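Local coordinates for protein multisubunit Na+/H+ antiporter, D subunit (Anoxybacillus flavithermus, PDB 6Z16) that probably helps exchange sodium ions for protons across the cell membrane as the D subunit of a multisubunit Mrp-type antiporter, at residues A36-V41 / I88-L93; I11-A16 / F113-V118. One frame throughout, in Å; residues are numbered along the deposited sequence.

Interaction 1 (A36-V41 / I88-L93); sequences ATVGLV and IALACL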
loop_
_atom_site.group_PDB
_atom_site.type_symbol
_atom_site.label_atom_id
_atom_site.label_comp_id
_atom_site.label_asym_id
_atom_site.label_seq_id
_atom_site.Cartn_x
_atom_site.Cartn_y
_atom_site.Cartn_z
ATOM N N ALA D 36 21.421 39.788 -30.979
ATOM C CA ALA D 36 22.246 38.600 -30.808
ATOM C C ALA D 36 23.321 38.490 -31.877
ATOM O O ALA D 36 24.412 37.985 -31.596
ATOM C CB ALA D 36 21.371 37.358 -30.819
ATOM N N THR D 37 23.056 38.976 -33.092
ATOM C CA THR D 37 24.089 38.952 -34.122
ATOM C C THR D 37 25.194 39.963 -33.822
ATOM O O THR D 37 26.379 39.683 -34.051
ATOM C CB THR D 37 23.462 39.218 -35.488
ATOM O OG1 THR D 37 22.362 38.324 -35.678
ATOM C CG2 THR D 37 24.465 38.949 -36.585
ATOM N N VAL D 38 24.826 41.135 -33.287
ATOM C CA VAL D 38 25.836 42.111 -32.872
ATOM C C VAL D 38 26.686 41.559 -31.729
ATOM O O VAL D 38 27.920 41.701 -31.724
ATOM C CB VAL D 38 25.160 43.446 -32.506
ATOM C CG1 VAL D 38 26.150 44.414 -31.892
ATOM C CG2 VAL D 38 24.546 44.074 -33.741
ATOM N N GLY D 39 26.049 40.874 -30.771
ATOM C CA GLY D 39 26.806 40.204 -29.725
ATOM C C GLY D 39 27.689 39.080 -30.238
ATOM O O GLY D 39 28.770 38.837 -29.694
ATOM N N LEU D 40 27.253 38.404 -31.304
ATOM C CA LEU D 40 28.076 37.393 -31.962
ATOM C C LEU D 40 29.336 37.999 -32.568
ATOM O O LEU D 40 30.424 37.422 -32.455
ATOM C CB LEU D 40 27.252 36.692 -33.039
ATOM C CG LEU D 40 27.912 35.606 -33.876
ATOM C CD1 LEU D 40 28.313 34.467 -32.991
ATOM C CD2 LEU D 40 26.966 35.142 -34.961
ATOM N N VAL D 41 29.198 39.160 -33.222
ATOM C CA VAL D 41 30.353 39.849 -33.804
ATOM C C VAL D 41 31.337 40.271 -32.715
ATOM O O VAL D 41 32.557 40.092 -32.855
ATOM C CB VAL D 41 29.890 41.053 -34.646
ATOM C CG1 VAL D 41 31.075 41.828 -35.173
ATOM C CG2 VAL D 41 29.029 40.599 -35.794
ATOM N N ILE D 88 29.357 38.786 -42.319
ATOM C CA ILE D 88 28.465 38.441 -43.428
ATOM C C ILE D 88 27.047 38.203 -42.923
ATOM O O ILE D 88 26.070 38.635 -43.550
ATOM C CB ILE D 88 29.008 37.215 -44.190
ATOM C CG1 ILE D 88 30.334 37.536 -44.867
ATOM C CG2 ILE D 88 28.043 36.744 -45.258
ATOM C CD1 ILE D 88 31.075 36.303 -45.329
ATOM N N ALA D 89 26.919 37.573 -41.751
ATOM C CA ALA D 89 25.611 37.291 -41.174
ATOM C C ALA D 89 24.883 38.567 -40.776
ATOM O O ALA D 89 23.675 38.686 -41.003
ATOM C CB ALA D 89 25.767 36.370 -39.967
ATOM N N LEU D 90 25.606 39.537 -40.208
ATOM C CA LEU D 90 24.988 40.809 -39.837
ATOM C C LEU D 90 24.492 41.580 -41.059
ATOM O O LEU D 90 23.363 42.101 -41.062
ATOM C CB LEU D 90 25.985 41.642 -39.039
ATOM C CG LEU D 90 25.531 43.014 -38.563
ATOM C CD1 LEU D 90 24.316 42.893 -37.675
ATOM C CD2 LEU D 90 26.668 43.674 -37.820
ATOM N N ALA D 91 25.316 41.643 -42.115
ATOM C CA ALA D 91 24.905 42.350 -43.328
ATOM C C ALA D 91 23.719 41.670 -44.005
ATOM O O ALA D 91 22.769 42.344 -44.440
ATOM C CB ALA D 91 26.078 42.451 -44.292
ATOM N N CYS D 92 23.735 40.336 -44.063
ATOM C CA CYS D 92 22.623 39.607 -44.659
ATOM C C CYS D 92 21.363 39.707 -43.810
ATOM O O CYS D 92 20.257 39.691 -44.353
ATOM C CB CYS D 92 23.007 38.149 -44.871
ATOM S SG CYS D 92 24.282 37.887 -46.116
ATOM N N LEU D 93 21.507 39.868 -42.491
ATOM C CA LEU D 93 20.338 40.000 -41.631
ATOM C C LEU D 93 19.658 41.352 -41.809
ATOM O O LEU D 93 18.424 41.430 -41.833
ATOM C CB LEU D 93 20.737 39.787 -40.176
ATOM C CG LEU D 93 19.584 39.828 -39.178
ATOM C CD1 LEU D 93 18.578 38.746 -39.507
ATOM C CD2 LEU D 93 20.112 39.663 -37.777
#

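Interaction 2 (I11-A16 / F113-V118); sequences IPLVTA and FQFLIV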
loop_
_atom_site.group_PDB
_atom_site.type_symbol
_atom_site.label_atom_id
_atom_site.label_comp_id
_atom_site.label_asym_id
_atom_site.label_seq_id
_atom_site.Cartn_x
_atom_site.Cartn_y
_atom_site.Cartn_z
ATOM N N ILE D 11 25.811 31.324 -28.637
ATOM C CA ILE D 11 24.997 32.541 -28.777
ATOM C C ILE D 11 23.944 32.470 -29.886
ATOM O O ILE D 11 22.789 32.848 -29.627
ATOM C CB ILE D 11 25.910 33.776 -28.891
ATOM C CG1 ILE D 11 26.631 34.034 -27.571
ATOM C CG2 ILE D 11 25.144 35.019 -29.316
ATOM C CD1 ILE D 11 27.683 35.104 -27.662
ATOM N N PRO D 12 24.239 31.993 -31.112
ATOM C CA PRO D 12 23.135 31.883 -32.079
ATOM C C PRO D 12 22.155 30.782 -31.730
ATOM O O PRO D 12 20.945 30.970 -31.923
ATOM C CB PRO D 12 23.848 31.597 -33.405
ATOM C CG PRO D 12 25.214 32.007 -33.207
ATOM C CD PRO D 12 25.512 31.692 -31.799
ATOM N N LEU D 13 22.659 29.681 -31.160
ATOM C CA LEU D 13 21.860 28.507 -30.817
ATOM C C LEU D 13 20.711 28.860 -29.888
ATOM O O LEU D 13 19.538 28.681 -30.246
ATOM C CB LEU D 13 22.763 27.454 -30.179
ATOM C CG LEU D 13 22.076 26.156 -29.787
ATOM C CD1 LEU D 13 21.477 25.535 -31.016
ATOM C CD2 LEU D 13 23.064 25.221 -29.143
ATOM N N VAL D 14 21.051 29.409 -28.708
ATOM C CA VAL D 14 20.092 29.957 -27.747
ATOM C C VAL D 14 19.117 30.895 -28.430
ATOM O O VAL D 14 17.895 30.762 -28.266
ATOM C CB VAL D 14 20.837 30.675 -26.606
ATOM C CG1 VAL D 14 19.856 31.352 -25.682
ATOM C CG2 VAL D 14 21.701 29.714 -25.838
ATOM N N THR D 15 19.643 31.768 -29.301
ATOM C CA THR D 15 18.821 32.749 -29.996
ATOM C C THR D 15 17.784 32.068 -30.862
ATOM O O THR D 15 16.589 32.375 -30.759
ATOM C CB THR D 15 19.699 33.656 -30.844
ATOM O OG1 THR D 15 20.675 34.273 -30.002
ATOM C CG2 THR D 15 18.856 34.723 -31.510
ATOM N N ALA D 16 18.215 31.044 -31.612
ATOM C CA ALA D 16 17.308 30.312 -32.486
ATOM C C ALA D 16 16.202 29.654 -31.684
ATOM O O ALA D 16 15.024 29.751 -32.054
ATOM C CB ALA D 16 18.083 29.272 -33.288
ATOM N N PHE D 113 17.758 31.099 -40.145
ATOM C CA PHE D 113 18.960 31.925 -40.253
ATOM C C PHE D 113 19.960 31.606 -39.145
ATOM O O PHE D 113 21.144 31.331 -39.408
ATOM C CB PHE D 113 18.545 33.397 -40.185
ATOM C CG PHE D 113 19.667 34.371 -40.412
ATOM C CD1 PHE D 113 20.013 34.753 -41.689
ATOM C CD2 PHE D 113 20.372 34.907 -39.342
ATOM C CE1 PHE D 113 21.035 35.647 -41.897
ATOM C CE2 PHE D 113 21.402 35.788 -39.549
ATOM C CZ PHE D 113 21.731 36.158 -40.827
ATOM N N GLN D 114 19.496 31.645 -37.893
ATOM C CA GLN D 114 20.399 31.412 -36.774
ATOM C C GLN D 114 20.887 29.971 -36.723
ATOM O O GLN D 114 22.024 29.733 -36.320
ATOM C CB GLN D 114 19.727 31.797 -35.460
ATOM C CG GLN D 114 19.425 33.277 -35.318
ATOM C CD GLN D 114 20.664 34.123 -35.165
ATOM O OE1 GLN D 114 21.593 33.761 -34.451
ATOM N NE2 GLN D 114 20.689 35.258 -35.848
ATOM N N PHE D 115 20.073 29.003 -37.163
ATOM C CA PHE D 115 20.561 27.625 -37.214
ATOM C C PHE D 115 21.616 27.435 -38.295
ATOM O O PHE D 115 22.551 26.644 -38.109
ATOM C CB PHE D 115 19.424 26.623 -37.429
ATOM C CG PHE D 115 18.635 26.317 -36.191
ATOM C CD1 PHE D 115 19.232 25.660 -35.129
ATOM C CD2 PHE D 115 17.281 26.595 -36.123
ATOM C CE1 PHE D 115 18.515 25.364 -33.997
ATOM C CE2 PHE D 115 16.554 26.296 -34.995
ATOM C CZ PHE D 115 17.172 25.677 -33.931
ATOM N N LEU D 116 21.499 28.157 -39.412
ATOM C CA LEU D 116 22.542 28.100 -40.432
ATOM C C LEU D 116 23.855 28.674 -39.919
ATOM O O LEU D 116 24.932 28.108 -40.174
ATOM C CB LEU D 116 22.089 28.836 -41.688
ATOM C CG LEU D 116 23.084 28.878 -42.842
ATOM C CD1 LEU D 116 23.451 27.480 -43.269
ATOM C CD2 LEU D 116 22.484 29.634 -44.000
ATOM N N ILE D 117 23.791 29.780 -39.172
ATOM C CA ILE D 117 25.056 30.323 -38.682
ATOM C C ILE D 117 25.601 29.479 -37.530
ATOM O O ILE D 117 26.823 29.411 -37.343
ATOM C CB ILE D 117 24.955 31.824 -38.334
ATOM C CG1 ILE D 117 24.043 32.089 -37.153
ATOM C CG2 ILE D 117 24.469 32.613 -39.539
ATOM C CD1 ILE D 117 24.051 33.520 -36.709
ATOM N N VAL D 118 24.728 28.765 -36.800
ATOM C CA VAL D 118 25.171 27.738 -35.849
ATOM C C VAL D 118 25.968 26.657 -36.560
ATOM O O VAL D 118 27.057 26.273 -36.116
ATOM C CB VAL D 118 23.969 27.122 -35.106
ATOM C CG1 VAL D 118 24.358 25.829 -34.412
ATOM C CG2 VAL D 118 23.502 28.027 -34.057
#

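Interaction 1 (A36-V41 / I88-L93)
Thr37 and Leu90 carry this contact, the methyl of the threonine lying against the backbone of the opposite helix. Thr37 CG2 is 3.8 Å from Leu90 CA and 3.9 Å from Leu90 CB, and it also comes up to Ala89 CB. The first torsion of Thr37 (chi1 -52°) sets this methyl anti to the backbone N and leaves OG1 beside that N. There the hydroxyl is satisfied within its own helix by a hydrogen bond with Ser33 O, with a weak second one involving Gln114 NE2. Across the contact OG1 meets only carbon: Leu93 CD2 is 3.4 Å from Thr37 OG1, an apolar branch arriving obliquely beside a hydroxyl already engaged. Leu90 answers with both of its methyls. Leu90 CD1 crosses Val38 CG2 obliquely at 4.1 Å, and Leu90 CD2 comes to 4.4 Å from Val41 CG2, one helical turn on from Thr37. The side chain of Leu90 also touches a bound phosphatidylethanolamine, so this flank of the packing borders lipid, whereas Leu93 also packs on Tyr110 and Phe113. No hydrogen bond joins the two segments. Their axes run antiparallel at 159° and approach to 9.7 Å, a spacing bridged by the threonine methyl and the leucine and valine branches. This is the apolar, antiparallel packing of neighbouring membrane-spanning helices in a helical-bundle antiporter subunit, here helices 26-53 and 76-99.

Interaction 2 (I11-A16 / F113-V118)
Pro12 and Ala16 face Gln114, Phe115, Ile117 and Val118 across a close helix pair. Pro12 CB meets Val118 CG2 at 3.6 Å and Ile117 CG1 at 3.8 Å, while the carboxamide oxygen of Gln114 sits beside the same proline carbon. One turn on, Ala16 CB lies over the centre of one face of the Phe115 ring, 3.7 Å from its centroid, a CH-pi contact 11° off the ring normal. Ala16 CB also abuts Gln114 CB at 3.7 Å, and Leu13 CB rests 4.0 Å from Val118 CG2. The first torsion of Gln114 puts CG beside its backbone N, and the bend at chi2 (-69°) turns CD back, so that the chain passes across Thr15 CG2 at a slant. The other branch of Thr15, OG1, donates to Ile11 O at 2.6 Å, reinforcing a carbonyl whose bond from Thr15 N is weak, next to the kink at Pro12. With an alanine in place of Thr15, Ile11 O would probably keep just the weak bond from the backbone N, and a gap would open beside the Gln114 chain. Farther out, Pro12 and Ile117 both pack on Leu40, and Cys798, Ile802 and Phe795 of a neighbouring subunit pack on Leu13, Phe115 and Val118. The pair is an antiparallel packing of transmembrane helices, 7-18 and 109-124, with a proline kink in one partner, at a subunit border of the antiporter.

Both contacts are buried and join antiparallel transmembrane helices, but they use four different ones: 26-53 with 76-99 in interaction 1, 7-18 with 109-124 in interaction 2. Their centres lie 11 Å apart, and the two pairs pack against each other, Leu40 on Ile117, Ala36 on Thr15 and Phe113 on Ala89. Interaction 2 is the tighter, with more surface buried and a small alanine against an aromatic face; interaction 1 is wider and has no aromatic ring in it, resting on a threonine methyl and leucine and valine branches. Their outer borders differ too, lipid beside interaction 1 and another protein subunit beside interaction 2. Neither has a hydrogen bond across its own segments; the weak Thr37–Gln114 bond bridges them.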